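Local coordinates for protein luciferase-like enzymeAMP-CoA-ligase (Zophobas atratus, PDB 4W8O) that probably activates carboxylic acids with ATP as an AMP-forming CoA ligase of the ANL superfamily, and resembles beetle luciferases, at residues A95-L100 / T179-F184; L115-I120 / Y388-S393; G213-S218 / K263-F268; S289-L294 / P314-L319. All blocks are in the same frame, centred on the assembly; numbering follows the deposited sequence.

From the N terminus, interaction 1 pairs strand 96-99 with strand 179-184 in a mixed eight-stranded sheet and closes a loop of 78 residues. Before that loop ends, residues 115-120 open interaction 2, which closes only at 388-393, so the two cross. Interaction 2 ties the end of helix 106-116 to the loop after strand 387-388, an outermost strand of that sheet. The two also touch: M182 and F184 pack on L115, V116 and Y389. Interactions 3 and 4 fall within the span of interaction 2, in series. They tie neighbouring strands of a nine-stranded sheet, and meet where S290 and R292 reach L264 and T265. The centres of interactions 1 and 3 are about 26 Å apart.

Interaction 1: residues A95-L100 / T179-F184; sequences AKVVNL and TAVMFF
K96 lies across T179 at about a right angle. Its chain bends at chi2 (91°) and again at chi4, which swings NZ back to T179 O at 2.9 Å, in the carbonyl plane. On the way CG passes T179 CG2 at 3.9 Å. NZ also bonds S69 O, so the amine bridges two backbone carbonyls. Without the long chain, as with an alanine here, the carbonyls of T179 and S69 would probably both lose this donor, and the T179 methyl its cover. V97 and V181 share one side of the sheet and meet obliquely through their CG2 methyls. V98 and M182 share the other side. V98 CG2, anti to the backbone N, also meets the F184 ring crosswise, 3.5 Å from CE2. L100 CD2 approaches the same ring atom obliquely, and N99 O lies at the ring edge, in its plane.

The two strands are parallel neighbours in the interior of a mixed eight-stranded sheet in the AMP-binding enzyme region. V97 N bonds A180 O, and M182 N bonds V97 O at 3.0 Å, nearly in line with the carbonyl. A180 and V181 both face H197 on the next strand, a classic beta bulge. Two waters take part in the pairing. One donates to both A95 O and A180 O. The other accepts from N99 N at 2.8 Å and donates to M182 O.

Interaction 2: residues L115-I120 / Y388-S393; sequences LVTPRI and YYRNDS
R390 reaches over the end of helix 106-116 and puts NH2 on T117 OG1 and L115 O. The direct hydrogen bonds come first. NH2 gives a short bond to T117 OG1 (2.6 Å, 148° at the hydrogen), with the hydroxyl at the guanidinium edge, 15° out of its plane. A second bond from NH2 to L115 O (3.0 Å) is weak and bent. The bend at chi3 (-98°) turns the guanidinium toward the helix end. T117 has left helical angles with positive phi. A valine in its place would probably cost R390 NH2 the stronger of its two bonds to the helix end and leave the guanidinium freer to turn.

Water adds a second kind of link. One water donates to V116 O at 2.7 Å and also hydrogen-bonds Y389 OH.

Packing is lighter. The Y389 ring turns an edge to L115 O, 3.5 Å from CD2, and its CE2 lies over the rim of one face of the R390 guanidinium. L115 CD2 meets N391 ND2 crosswise at 3.9 Å. Behind them, V116 and Y389 both lean on M182 of strand 179-184.

Much of this surface contact is polar. A cationic group held by a hydroxyl and, weakly, by a carbonyl at the C-terminal end of a helix would probably be favoured by the helix dipole.

Interaction 3: residues G213-S218 / K263-F268; sequences GYDCRS and KLTSLF
D215 meets T265 at about a right angle, its carboxylate carbon CG 3.9 Å from T265 CB. Its backbone O accepts a very short bond from S266 OG (2.5 Å). Its OD1 accepts from R217 N, two residues on, which makes an Asx turn. The CA of C216 passes S266 OG at 3.6 Å.

R217 folds back on D215 through a bend at chi3 (-63°). NE and NH2 grip the carboxylate side-on, one to each oxygen. NH2 forms the salt bridge to OD2 at 2.7 Å, and also passes T265 CG2 at 3.6 Å.

S218 opens strand 218-221, the parallel neighbour of strand 266-268 in the mixed nine-stranded sheet. The contact lies at the N-terminal start of both. S218 N gives a straight bond to T265 OG1 (3.0 Å, 166°), and its O accepts from both T265 N and S266 N. S218 OG touches L264 CD2. Y214 and F268, in the same two segments, line the pocket that holds a polyether molecule in this crystal.

T265 OG1 in turn donates to S266 OG, so a chain of bonds runs from S218 N through both hydroxyls to D215 O. This relay uses both side-chain hydroxyls as donors and acceptors, which probably fixes their rotation where the two strands begin.

Interaction 4: residues S289-L294 / P314-L319; sequences SSFRCL and PKAQVL
R292 O accepts from Q317 N, Q317 O from L294 N and L294 O from L319 N, which pairs C293 with Q317 and L294 with V318 as parallel strands. Q317 N stands above the plane of the R292 carbonyl. The L294 N bond to Q317 O runs nearly straight along that carbonyl, and the last bond, L319 N to L294 O, is 2.8 Å long. CA-H...O contacts fill in between, such as C293 CA to Q317 O at 3.4 Å.

Ahead of the paired strands, A316 CB packs obliquely on the F291 ring, 3.6 Å from CD2. The ring reaches it with CG anti to the backbone N (chi1 -166°). It also meets the ring of F313, with the planes at about 40°.

The contact joins the two strands of a beta-alpha-beta unit: strand 293-297, helix 303-312 and strand 317-324. The helix covers the side that carries L294 and V318, where L309 touches both. L294 CB and V318 CG2 come within 4.3 Å of each other. On the other side C293 SG touches L319 CD1 at 3.5 Å, and Y214 packs against both residues. Q317 shares this side, and its NE2 bonds P335 O.

Before the strands start, R292 and K315 run side by side in the same direction, with R292 NH1 3.6 Å from K315 CB. A bend at chi2 (-79°) takes the guanidinium back over its own segment. There NH1 bonds S289 O at 2.6 Å, and weakly F291 O. The ammonium of K315 stays clear of it, 6.1 Å from NZ to R292 NH2.

Interaction 1: residues A95-L100 / T179-F184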
loop_
_atom_site.group_PDB
_atom_site.type_symbol
_atom_site.label_atom_id
_atom_site.label_comp_id
_atom_site.label_asym_id
_atom_site.label_seq_id
_atom_site.Cartn_x
_atom_site.Cartn_y
_atom_site.Cartn_z
ATOM N N ALA A 95 10.225 14.784 2.954
ATOM C CA ALA A 95 9.058 15.408 2.326
ATOM C C ALA A 95 7.863 14.436 2.339
ATOM O O ALA A 95 8.034 13.210 2.440
ATOM C CB ALA A 95 9.382 15.852 0.903
ATOM N N LYS A 96 6.664 14.999 2.261
ATOM C CA LYS A 96 5.430 14.223 2.256
ATOM C C LYS A 96 5.209 13.711 0.838
ATOM O O LYS A 96 5.255 14.501 -0.109
ATOM C CB LYS A 96 4.240 15.100 2.672
ATOM C CG LYS A 96 4.238 15.532 4.134
ATOM C CD LYS A 96 4.937 16.855 4.394
ATOM C CE LYS A 96 5.169 17.076 5.887
ATOM N NZ LYS A 96 6.346 16.324 6.417
ATOM N N VAL A 97 4.973 12.413 0.687
ATOM C CA VAL A 97 4.717 11.824 -0.639
ATOM C C VAL A 97 3.289 11.333 -0.768
ATOM O O VAL A 97 2.719 10.794 0.180
ATOM C CB VAL A 97 5.687 10.672 -1.000
ATOM C CG1 VAL A 97 7.118 11.176 -1.002
ATOM C CG2 VAL A 97 5.539 9.476 -0.057
ATOM N N VAL A 98 2.722 11.530 -1.956
ATOM C CA VAL A 98 1.339 11.171 -2.232
ATOM C C VAL A 98 1.160 10.808 -3.706
ATOM O O VAL A 98 1.727 11.444 -4.587
ATOM C CB VAL A 98 0.364 12.305 -1.816
ATOM C CG1 VAL A 98 0.632 13.591 -2.584
ATOM C CG2 VAL A 98 -1.082 11.862 -2.004
ATOM N N ASN A 99 0.364 9.783 -3.966
ATOM C CA ASN A 99 0.124 9.321 -5.331
ATOM C C ASN A 99 -1.300 9.588 -5.801
ATOM O O ASN A 99 -2.255 9.459 -5.030
ATOM C CB ASN A 99 0.451 7.834 -5.427
ATOM C CG ASN A 99 1.875 7.534 -5.006
ATOM O OD1 ASN A 99 2.792 7.662 -5.804
ATOM N ND2 ASN A 99 2.072 7.170 -3.726
ATOM N N LEU A 100 -1.429 9.974 -7.070
ATOM C CA LEU A 100 -2.725 10.128 -7.720
ATOM C C LEU A 100 -2.965 8.980 -8.694
ATOM O O LEU A 100 -2.021 8.413 -9.231
ATOM C CB LEU A 100 -2.785 11.440 -8.487
ATOM C CG LEU A 100 -2.406 12.695 -7.713
ATOM C CD1 LEU A 100 -2.489 13.885 -8.645
ATOM C CD2 LEU A 100 -3.285 12.905 -6.491
ATOM N N THR A 179 4.062 13.959 9.103
ATOM C CA THR A 179 3.509 13.199 8.001
ATOM C C THR A 179 4.606 12.752 7.032
ATOM O O THR A 179 5.465 13.549 6.637
ATOM C CB THR A 179 2.446 14.039 7.274
ATOM O OG1 THR A 179 1.440 14.420 8.218
ATOM C CG2 THR A 179 1.810 13.260 6.122
ATOM N N ALA A 180 4.587 11.466 6.689
ATOM C CA ALA A 180 5.501 10.885 5.713
ATOM C C ALA A 180 4.801 10.540 4.400
ATOM O O ALA A 180 5.335 10.806 3.326
ATOM C CB ALA A 180 6.148 9.635 6.294
ATOM N N VAL A 181 3.609 9.952 4.498
ATOM C CA VAL A 181 2.845 9.463 3.347
ATOM C C VAL A 181 1.377 9.869 3.513
ATOM O O VAL A 181 0.849 9.842 4.639
ATOM C CB VAL A 181 2.898 7.917 3.246
ATOM C CG1 VAL A 181 2.195 7.425 1.996
ATOM C CG2 VAL A 181 4.328 7.405 3.264
ATOM N N MET A 182 0.718 10.213 2.399
ATOM C CA MET A 182 -0.715 10.524 2.403
ATOM C C MET A 182 -1.509 9.622 1.452
ATOM O O MET A 182 -0.979 9.147 0.452
ATOM C CB MET A 182 -0.969 11.999 2.066
ATOM C CG MET A 182 -0.478 12.972 3.129
ATOM S SD MET A 182 -0.889 14.708 2.856
ATOM C CE MET A 182 0.140 15.068 1.444
ATOM N N PHE A 183 -2.766 9.365 1.815
ATOM C CA PHE A 183 -3.740 8.682 0.963
ATOM C C PHE A 183 -5.034 9.497 1.010
ATOM O O PHE A 183 -5.100 10.543 1.669
ATOM C CB PHE A 183 -3.978 7.237 1.426
ATOM C CG PHE A 183 -2.747 6.375 1.363
ATOM C CD1 PHE A 183 -2.378 5.756 0.186
ATOM C CD2 PHE A 183 -1.947 6.195 2.488
ATOM C CE1 PHE A 183 -1.234 4.968 0.117
ATOM C CE2 PHE A 183 -0.802 5.422 2.424
ATOM C CZ PHE A 183 -0.446 4.801 1.236
ATOM N N PHE A 184 -6.055 9.045 0.297
ATOM C CA PHE A 184 -7.297 9.793 0.208
ATOM C C PHE A 184 -8.483 8.983 0.700
ATOM O O PHE A 184 -8.642 7.824 0.329
ATOM C CB PHE A 184 -7.509 10.248 -1.223
ATOM C CG PHE A 184 -6.441 11.180 -1.704
ATOM C CD1 PHE A 184 -6.402 12.488 -1.258
ATOM C CD2 PHE A 184 -5.457 10.743 -2.576
ATOM C CE1 PHE A 184 -5.414 13.357 -1.693
ATOM C CE2 PHE A 184 -4.464 11.603 -3.011
ATOM C CZ PHE A 184 -4.447 12.914 -2.576
HETATM O O HOH W 1 8.062 10.315 3.238
HETATM O O HOH W 2 -0.300 7.861 -1.971
#

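Interaction 2: residues L115-I120 / Y388-S393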
loop_
_atom_site.group_PDB
_atom_site.type_symbol
_atom_site.label_atom_id
_atom_site.label_comp_id
_atom_site.label_asym_id
_atom_site.label_seq_id
_atom_site.Cartn_x
_atom_site.Cartn_y
_atom_site.Cartn_z
ATOM N N LEU A 115 -6.490 19.556 -2.249
ATOM C CA LEU A 115 -6.271 19.084 -0.882
ATOM C C LEU A 115 -4.804 19.190 -0.442
ATOM O O LEU A 115 -4.531 19.641 0.660
ATOM C CB LEU A 115 -6.724 17.632 -0.718
ATOM C CG LEU A 115 -8.215 17.332 -0.824
ATOM C CD1 LEU A 115 -8.430 15.830 -0.904
ATOM C CD2 LEU A 115 -8.978 17.924 0.350
ATOM N N VAL A 116 -3.877 18.768 -1.304
ATOM C CA VAL A 116 -2.470 18.615 -0.920
ATOM C C VAL A 116 -1.501 19.659 -1.510
ATOM O O VAL A 116 -0.351 19.733 -1.072
ATOM C CB VAL A 116 -1.961 17.181 -1.204
ATOM C CG1 VAL A 116 -2.876 16.155 -0.542
ATOM C CG2 VAL A 116 -1.816 16.898 -2.700
ATOM N N THR A 117 -1.965 20.449 -2.481
ATOM C CA THR A 117 -1.200 21.562 -3.060
ATOM C C THR A 117 0.304 21.275 -3.151
ATOM O O THR A 117 1.089 21.868 -2.424
ATOM C CB THR A 117 -1.438 22.868 -2.276
ATOM O OG1 THR A 117 -1.041 22.694 -0.911
ATOM C CG2 THR A 117 -2.920 23.266 -2.318
ATOM N N PRO A 118 0.704 20.359 -4.053
ATOM C CA PRO A 118 2.095 19.901 -4.101
ATOM C C PRO A 118 3.066 20.914 -4.707
ATOM O O PRO A 118 2.674 21.769 -5.497
ATOM C CB PRO A 118 2.029 18.636 -4.955
ATOM C CG PRO A 118 0.803 18.778 -5.792
ATOM C CD PRO A 118 -0.112 19.778 -5.137
ATOM N N ARG A 119 4.327 20.810 -4.311
ATOM C CA ARG A 119 5.364 21.673 -4.842
ATOM C C ARG A 119 5.869 21.143 -6.171
ATOM O O ARG A 119 6.230 21.903 -7.057
ATOM C CB ARG A 119 6.521 21.767 -3.867
ATOM C CG ARG A 119 7.632 22.644 -4.387
ATOM C CD ARG A 119 8.421 23.205 -3.249
ATOM N NE ARG A 119 9.632 23.865 -3.711
ATOM C CZ ARG A 119 10.482 24.477 -2.900
ATOM N NH1 ARG A 119 10.247 24.511 -1.587
ATOM N NH2 ARG A 119 11.577 25.052 -3.396
ATOM N N ILE A 120 5.915 19.826 -6.289
ATOM C CA ILE A 120 6.324 19.179 -7.518
ATOM C C ILE A 120 5.383 18.019 -7.734
ATOM O O ILE A 120 4.939 17.385 -6.765
ATOM C CB ILE A 120 7.752 18.608 -7.433
ATOM C CG1 ILE A 120 8.782 19.733 -7.332
ATOM C CG2 ILE A 120 8.055 17.736 -8.647
ATOM C CD1 ILE A 120 10.168 19.263 -6.948
ATOM N N TYR A 388 -6.293 14.282 9.241
ATOM C CA TYR A 388 -6.357 14.765 7.859
ATOM C C TYR A 388 -5.406 15.957 7.691
ATOM O O TYR A 388 -5.121 16.667 8.650
ATOM C CB TYR A 388 -7.790 15.161 7.459
ATOM C CG TYR A 388 -8.799 14.014 7.337
ATOM C CD1 TYR A 388 -8.409 12.728 6.938
ATOM C CD2 TYR A 388 -10.155 14.235 7.579
ATOM C CE1 TYR A 388 -9.338 11.701 6.809
ATOM C CE2 TYR A 388 -11.089 13.210 7.441
ATOM C CZ TYR A 388 -10.676 11.944 7.061
ATOM O OH TYR A 388 -11.602 10.925 6.930
ATOM N N TYR A 389 -4.932 16.173 6.468
ATOM C CA TYR A 389 -3.925 17.196 6.188
ATOM C C TYR A 389 -4.421 18.602 6.518
ATOM O O TYR A 389 -3.748 19.354 7.216
ATOM C CB TYR A 389 -3.506 17.116 4.718
ATOM C CG TYR A 389 -2.306 17.955 4.343
ATOM C CD1 TYR A 389 -1.102 17.850 5.049
ATOM C CD2 TYR A 389 -2.355 18.822 3.261
ATOM C CE1 TYR A 389 0.009 18.604 4.688
ATOM C CE2 TYR A 389 -1.258 19.588 2.903
ATOM C CZ TYR A 389 -0.076 19.469 3.610
ATOM O OH TYR A 389 1.010 20.229 3.245
ATOM N N ARG A 390 -5.591 18.966 6.003
ATOM C CA ARG A 390 -6.181 20.261 6.350
ATOM C C ARG A 390 -7.612 20.201 6.882
ATOM O O ARG A 390 -8.144 21.212 7.326
ATOM C CB ARG A 390 -6.073 21.219 5.165
ATOM C CG ARG A 390 -4.638 21.678 4.941
ATOM C CD ARG A 390 -4.529 22.858 4.000
ATOM N NE ARG A 390 -4.203 22.452 2.635
ATOM C CZ ARG A 390 -2.998 22.532 2.067
ATOM N NH1 ARG A 390 -1.942 22.996 2.729
ATOM N NH2 ARG A 390 -2.853 22.136 0.812
ATOM N N ASN A 391 -8.224 19.028 6.862
ATOM C CA ASN A 391 -9.581 18.877 7.339
ATOM C C ASN A 391 -9.604 18.251 8.748
ATOM O O ASN A 391 -8.558 18.165 9.405
ATOM C CB ASN A 391 -10.398 18.118 6.282
ATOM C CG ASN A 391 -10.837 19.028 5.143
ATOM O OD1 ASN A 391 -11.482 20.042 5.375
ATOM N ND2 ASN A 391 -10.455 18.693 3.920
ATOM N N ASP A 392 -10.781 17.839 9.218
ATOM C CA ASP A 392 -10.985 17.488 10.622
ATOM C C ASP A 392 -11.490 16.054 10.772
ATOM O O ASP A 392 -12.670 15.779 10.567
ATOM C CB ASP A 392 -11.994 18.464 11.241
ATOM C CG ASP A 392 -12.215 18.234 12.726
ATOM O OD1 ASP A 392 -11.762 17.204 13.257
ATOM O OD2 ASP A 392 -12.851 19.097 13.363
ATOM N N SER A 393 -10.590 15.160 11.168
ATOM C CA SER A 393 -10.893 13.742 11.329
ATOM C C SER A 393 -11.417 13.385 12.731
ATOM O O SER A 393 -11.489 12.206 13.067
ATOM C CB SER A 393 -9.632 12.917 11.037
ATOM O OG SER A 393 -8.564 13.277 11.909
HETATM O O HOH W 3 -5.706 22.884 0.801
HETATM O O HOH W 4 1.051 21.251 0.686
#

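Interaction 3: residues G213-S218 / K263-F268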
loop_
_atom_site.group_PDB
_atom_site.type_symbol
_atom_site.label_atom_id
_atom_site.label_comp_id
_atom_site.label_asym_id
_atom_site.label_seq_id
_atom_site.Cartn_x
_atom_site.Cartn_y
_atom_site.Cartn_z
ATOM N N GLY A 213 2.894 -12.654 8.805
ATOM C CA GLY A 213 3.600 -13.909 8.581
ATOM C C GLY A 213 3.581 -14.454 7.170
ATOM O O GLY A 213 4.201 -15.481 6.905
ATOM N N TYR A 214 2.895 -13.776 6.254
ATOM C CA TYR A 214 2.775 -14.293 4.894
ATOM C C TYR A 214 4.038 -14.063 4.059
ATOM O O TYR A 214 4.786 -13.114 4.279
ATOM C CB TYR A 214 1.515 -13.759 4.188
ATOM C CG TYR A 214 1.400 -12.252 4.098
ATOM C CD1 TYR A 214 2.033 -11.547 3.085
ATOM C CD2 TYR A 214 0.632 -11.540 5.014
ATOM C CE1 TYR A 214 1.923 -10.171 2.999
ATOM C CE2 TYR A 214 0.523 -10.165 4.939
ATOM C CZ TYR A 214 1.171 -9.485 3.929
ATOM O OH TYR A 214 1.064 -8.123 3.833
ATOM N N ASP A 215 4.251 -14.958 3.099
ATOM C CA ASP A 215 5.447 -14.987 2.257
ATOM C C ASP A 215 5.413 -13.857 1.222
ATOM O O ASP A 215 4.438 -13.737 0.477
ATOM C CB ASP A 215 5.502 -16.353 1.555
ATOM C CG ASP A 215 6.843 -16.644 0.905
ATOM O OD1 ASP A 215 7.601 -15.704 0.590
ATOM O OD2 ASP A 215 7.136 -17.836 0.689
ATOM N N CYS A 216 6.475 -13.043 1.185
ATOM C CA CYS A 216 6.608 -11.919 0.244
ATOM C C CYS A 216 7.936 -11.937 -0.525
ATOM O O CYS A 216 8.301 -10.928 -1.131
ATOM C CB CYS A 216 6.546 -10.579 0.993
ATOM S SG CYS A 216 4.920 -10.071 1.572
ATOM N N ARG A 217 8.663 -13.055 -0.496
ATOM C CA ARG A 217 10.027 -13.084 -1.040
ATOM C C ARG A 217 10.078 -12.636 -2.504
ATOM O O ARG A 217 10.989 -11.922 -2.919
ATOM C CB ARG A 217 10.634 -14.476 -0.894
ATOM C CG ARG A 217 10.936 -14.869 0.547
ATOM C CD ARG A 217 11.314 -16.336 0.649
ATOM N NE ARG A 217 10.211 -17.198 0.230
ATOM C CZ ARG A 217 10.318 -18.488 -0.067
ATOM N NH1 ARG A 217 11.489 -19.110 0.016
ATOM N NH2 ARG A 217 9.239 -19.165 -0.440
ATOM N N SER A 218 9.089 -13.056 -3.275
ATOM C CA SER A 218 8.912 -12.557 -4.625
ATOM C C SER A 218 7.410 -12.337 -4.884
ATOM O O SER A 218 6.664 -13.284 -5.171
ATOM C CB SER A 218 9.528 -13.536 -5.621
ATOM O OG SER A 218 9.640 -12.919 -6.886
ATOM N N LYS A 263 9.642 -17.237 -10.748
ATOM C CA LYS A 263 9.520 -18.096 -9.571
ATOM C C LYS A 263 8.885 -17.334 -8.419
ATOM O O LYS A 263 9.416 -17.296 -7.313
ATOM C CB LYS A 263 10.885 -18.659 -9.164
ATOM C CG LYS A 263 11.621 -19.349 -10.299
ATOM C CD LYS A 263 12.907 -19.989 -9.806
ATOM C CE LYS A 263 13.850 -20.299 -10.957
ATOM N NZ LYS A 263 13.275 -21.297 -11.899
ATOM N N LEU A 264 7.736 -16.730 -8.695
ATOM C CA LEU A 264 7.035 -15.926 -7.706
ATOM C C LEU A 264 6.551 -16.796 -6.560
ATOM O O LEU A 264 6.136 -17.934 -6.764
ATOM C CB LEU A 264 5.828 -15.212 -8.331
ATOM C CG LEU A 264 6.086 -14.260 -9.499
ATOM C CD1 LEU A 264 4.758 -13.730 -10.027
ATOM C CD2 LEU A 264 7.017 -13.125 -9.077
ATOM N N THR A 265 6.611 -16.241 -5.359
ATOM C CA THR A 265 6.105 -16.879 -4.162
ATOM C C THR A 265 4.742 -16.332 -3.786
ATOM O O THR A 265 4.014 -16.977 -3.030
ATOM C CB THR A 265 7.035 -16.619 -2.964
ATOM O OG1 THR A 265 7.092 -15.209 -2.689
ATOM C CG2 THR A 265 8.425 -17.144 -3.245
ATOM N N SER A 266 4.401 -15.139 -4.287
ATOM C CA SER A 266 3.170 -14.476 -3.880
ATOM C C SER A 266 2.587 -13.581 -4.959
ATOM O O SER A 266 3.259 -13.197 -5.916
ATOM C CB SER A 266 3.397 -13.620 -2.631
ATOM O OG SER A 266 4.631 -13.916 -2.008
ATOM N N LEU A 267 1.330 -13.218 -4.755
ATOM C CA LEU A 267 0.639 -12.307 -5.632
ATOM C C LEU A 267 -0.485 -11.649 -4.847
ATOM O O LEU A 267 -1.207 -12.331 -4.114
ATOM C CB LEU A 267 0.096 -13.089 -6.833
ATOM C CG LEU A 267 -1.195 -12.655 -7.511
ATOM C CD1 LEU A 267 -0.975 -11.346 -8.250
ATOM C CD2 LEU A 267 -1.642 -13.751 -8.467
ATOM N N PHE A 268 -0.619 -10.325 -4.965
ATOM C CA PHE A 268 -1.823 -9.659 -4.486
ATOM C C PHE A 268 -2.672 -9.226 -5.674
ATOM O O PHE A 268 -2.159 -8.661 -6.634
ATOM C CB PHE A 268 -1.541 -8.443 -3.612
ATOM C CG PHE A 268 -2.769 -7.608 -3.376
ATOM C CD1 PHE A 268 -3.722 -8.005 -2.450
ATOM C CD2 PHE A 268 -3.016 -6.478 -4.137
ATOM C CE1 PHE A 268 -4.877 -7.266 -2.262
ATOM C CE2 PHE A 268 -4.167 -5.734 -3.954
ATOM C CZ PHE A 268 -5.101 -6.128 -3.019
#

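Interaction 4: residues S289-L294 / P314-L319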
loop_
_atom_site.group_PDB
_atom_site.type_symbol
_atom_site.label_atom_id
_atom_site.label_comp_id
_atom_site.label_asym_id
_atom_site.label_seq_id
_atom_site.Cartn_x
_atom_site.Cartn_y
_atom_site.Cartn_z
ATOM N N SER A 289 5.191 -24.353 -9.023
ATOM C CA SER A 289 5.593 -24.936 -7.733
ATOM C C SER A 289 6.251 -23.940 -6.770
ATOM O O SER A 289 6.319 -24.211 -5.577
ATOM C CB SER A 289 6.512 -26.152 -7.936
ATOM O OG SER A 289 7.698 -25.791 -8.617
ATOM N N SER A 290 6.726 -22.803 -7.280
ATOM C CA SER A 290 7.311 -21.757 -6.437
ATOM C C SER A 290 6.266 -20.966 -5.644
ATOM O O SER A 290 6.601 -20.297 -4.668
ATOM C CB SER A 290 8.113 -20.777 -7.300
ATOM O OG SER A 290 7.251 -19.982 -8.113
ATOM N N PHE A 291 5.010 -21.023 -6.079
ATOM C CA PHE A 291 3.973 -20.135 -5.551
ATOM C C PHE A 291 3.470 -20.604 -4.191
ATOM O O PHE A 291 3.092 -21.760 -4.039
ATOM C CB PHE A 291 2.816 -20.054 -6.542
ATOM C CG PHE A 291 1.865 -18.925 -6.271
ATOM C CD1 PHE A 291 2.234 -17.610 -6.541
ATOM C CD2 PHE A 291 0.597 -19.173 -5.766
ATOM C CE1 PHE A 291 1.358 -16.568 -6.305
ATOM C CE2 PHE A 291 -0.282 -18.133 -5.525
ATOM C CZ PHE A 291 0.100 -16.826 -5.791
ATOM N N ARG A 292 3.460 -19.702 -3.212
ATOM C CA ARG A 292 3.085 -20.045 -1.835
ATOM C C ARG A 292 1.889 -19.287 -1.265
ATOM O O ARG A 292 1.295 -19.741 -0.293
ATOM C CB ARG A 292 4.275 -19.822 -0.902
ATOM C CG ARG A 292 5.487 -20.679 -1.217
ATOM C CD ARG A 292 5.330 -22.100 -0.706
ATOM N NE ARG A 292 6.447 -22.935 -1.149
ATOM C CZ ARG A 292 6.559 -23.467 -2.364
ATOM N NH1 ARG A 292 5.616 -23.271 -3.276
ATOM N NH2 ARG A 292 7.618 -24.205 -2.671
ATOM N N CYS A 293 1.526 -18.144 -1.845
ATOM C CA CYS A 293 0.566 -17.260 -1.197
ATOM C C CYS A 293 -0.189 -16.340 -2.163
ATOM O O CYS A 293 0.401 -15.463 -2.784
ATOM C CB CYS A 293 1.305 -16.419 -0.150
ATOM S SG CYS A 293 0.214 -15.539 0.983
ATOM N N LEU A 294 -1.499 -16.545 -2.278
ATOM C CA LEU A 294 -2.357 -15.641 -3.032
ATOM C C LEU A 294 -3.071 -14.715 -2.049
ATOM O O LEU A 294 -3.931 -15.154 -1.283
ATOM C CB LEU A 294 -3.374 -16.418 -3.880
ATOM C CG LEU A 294 -4.001 -15.646 -5.048
ATOM C CD1 LEU A 294 -4.697 -16.603 -6.015
ATOM C CD2 LEU A 294 -4.974 -14.580 -4.567
ATOM N N PRO A 314 -1.680 -25.732 -5.686
ATOM C CA PRO A 314 -1.717 -26.741 -4.619
ATOM C C PRO A 314 -0.670 -26.550 -3.513
ATOM O O PRO A 314 -0.922 -26.939 -2.377
ATOM C CB PRO A 314 -1.502 -28.060 -5.371
ATOM C CG PRO A 314 -0.774 -27.686 -6.613
ATOM C CD PRO A 314 -1.212 -26.293 -6.969
ATOM N N LYS A 315 0.480 -25.957 -3.832
ATOM C CA LYS A 315 1.508 -25.665 -2.818
ATOM C C LYS A 315 1.294 -24.320 -2.100
ATOM O O LYS A 315 2.065 -23.966 -1.212
ATOM C CB LYS A 315 2.921 -25.707 -3.433
ATOM C CG LYS A 315 3.524 -27.104 -3.572
ATOM C CD LYS A 315 3.039 -27.809 -4.830
ATOM C CE LYS A 315 3.639 -29.200 -4.980
ATOM N NZ LYS A 315 5.121 -29.169 -5.126
ATOM N N ALA A 316 0.253 -23.580 -2.468
ATOM C CA ALA A 316 0.001 -22.261 -1.886
ATOM C C ALA A 316 -1.159 -22.265 -0.901
ATOM O O ALA A 316 -1.960 -23.190 -0.869
ATOM C CB ALA A 316 -0.274 -21.255 -2.990
ATOM N N GLN A 317 -1.227 -21.216 -0.091
ATOM C CA GLN A 317 -2.432 -20.885 0.661
ATOM C C GLN A 317 -3.069 -19.642 0.036
ATOM O O GLN A 317 -2.363 -18.790 -0.509
ATOM C CB GLN A 317 -2.089 -20.612 2.127
ATOM C CG GLN A 317 -1.739 -21.851 2.933
ATOM C CD GLN A 317 -1.124 -21.512 4.284
ATOM O OE1 GLN A 317 -0.221 -20.683 4.370
ATOM N NE2 GLN A 317 -1.613 -22.153 5.344
ATOM N N VAL A 318 -4.395 -19.550 0.102
ATOM C CA VAL A 318 -5.110 -18.342 -0.287
ATOM C C VAL A 318 -5.465 -17.556 0.972
ATOM O O VAL A 318 -6.159 -18.070 1.850
ATOM C CB VAL A 318 -6.409 -18.655 -1.066
ATOM C CG1 VAL A 318 -7.174 -17.368 -1.365
ATOM C CG2 VAL A 318 -6.106 -19.403 -2.358
ATOM N N LEU A 319 -4.999 -16.312 1.055
ATOM C CA LEU A 319 -5.213 -15.492 2.246
ATOM C C LEU A 319 -6.080 -14.284 1.920
ATOM O O LEU A 319 -5.622 -13.335 1.281
ATOM C CB LEU A 319 -3.875 -15.038 2.836
ATOM C CG LEU A 319 -2.933 -16.125 3.367
ATOM C CD1 LEU A 319 -1.686 -15.488 3.970
ATOM C CD2 LEU A 319 -3.611 -17.021 4.394
#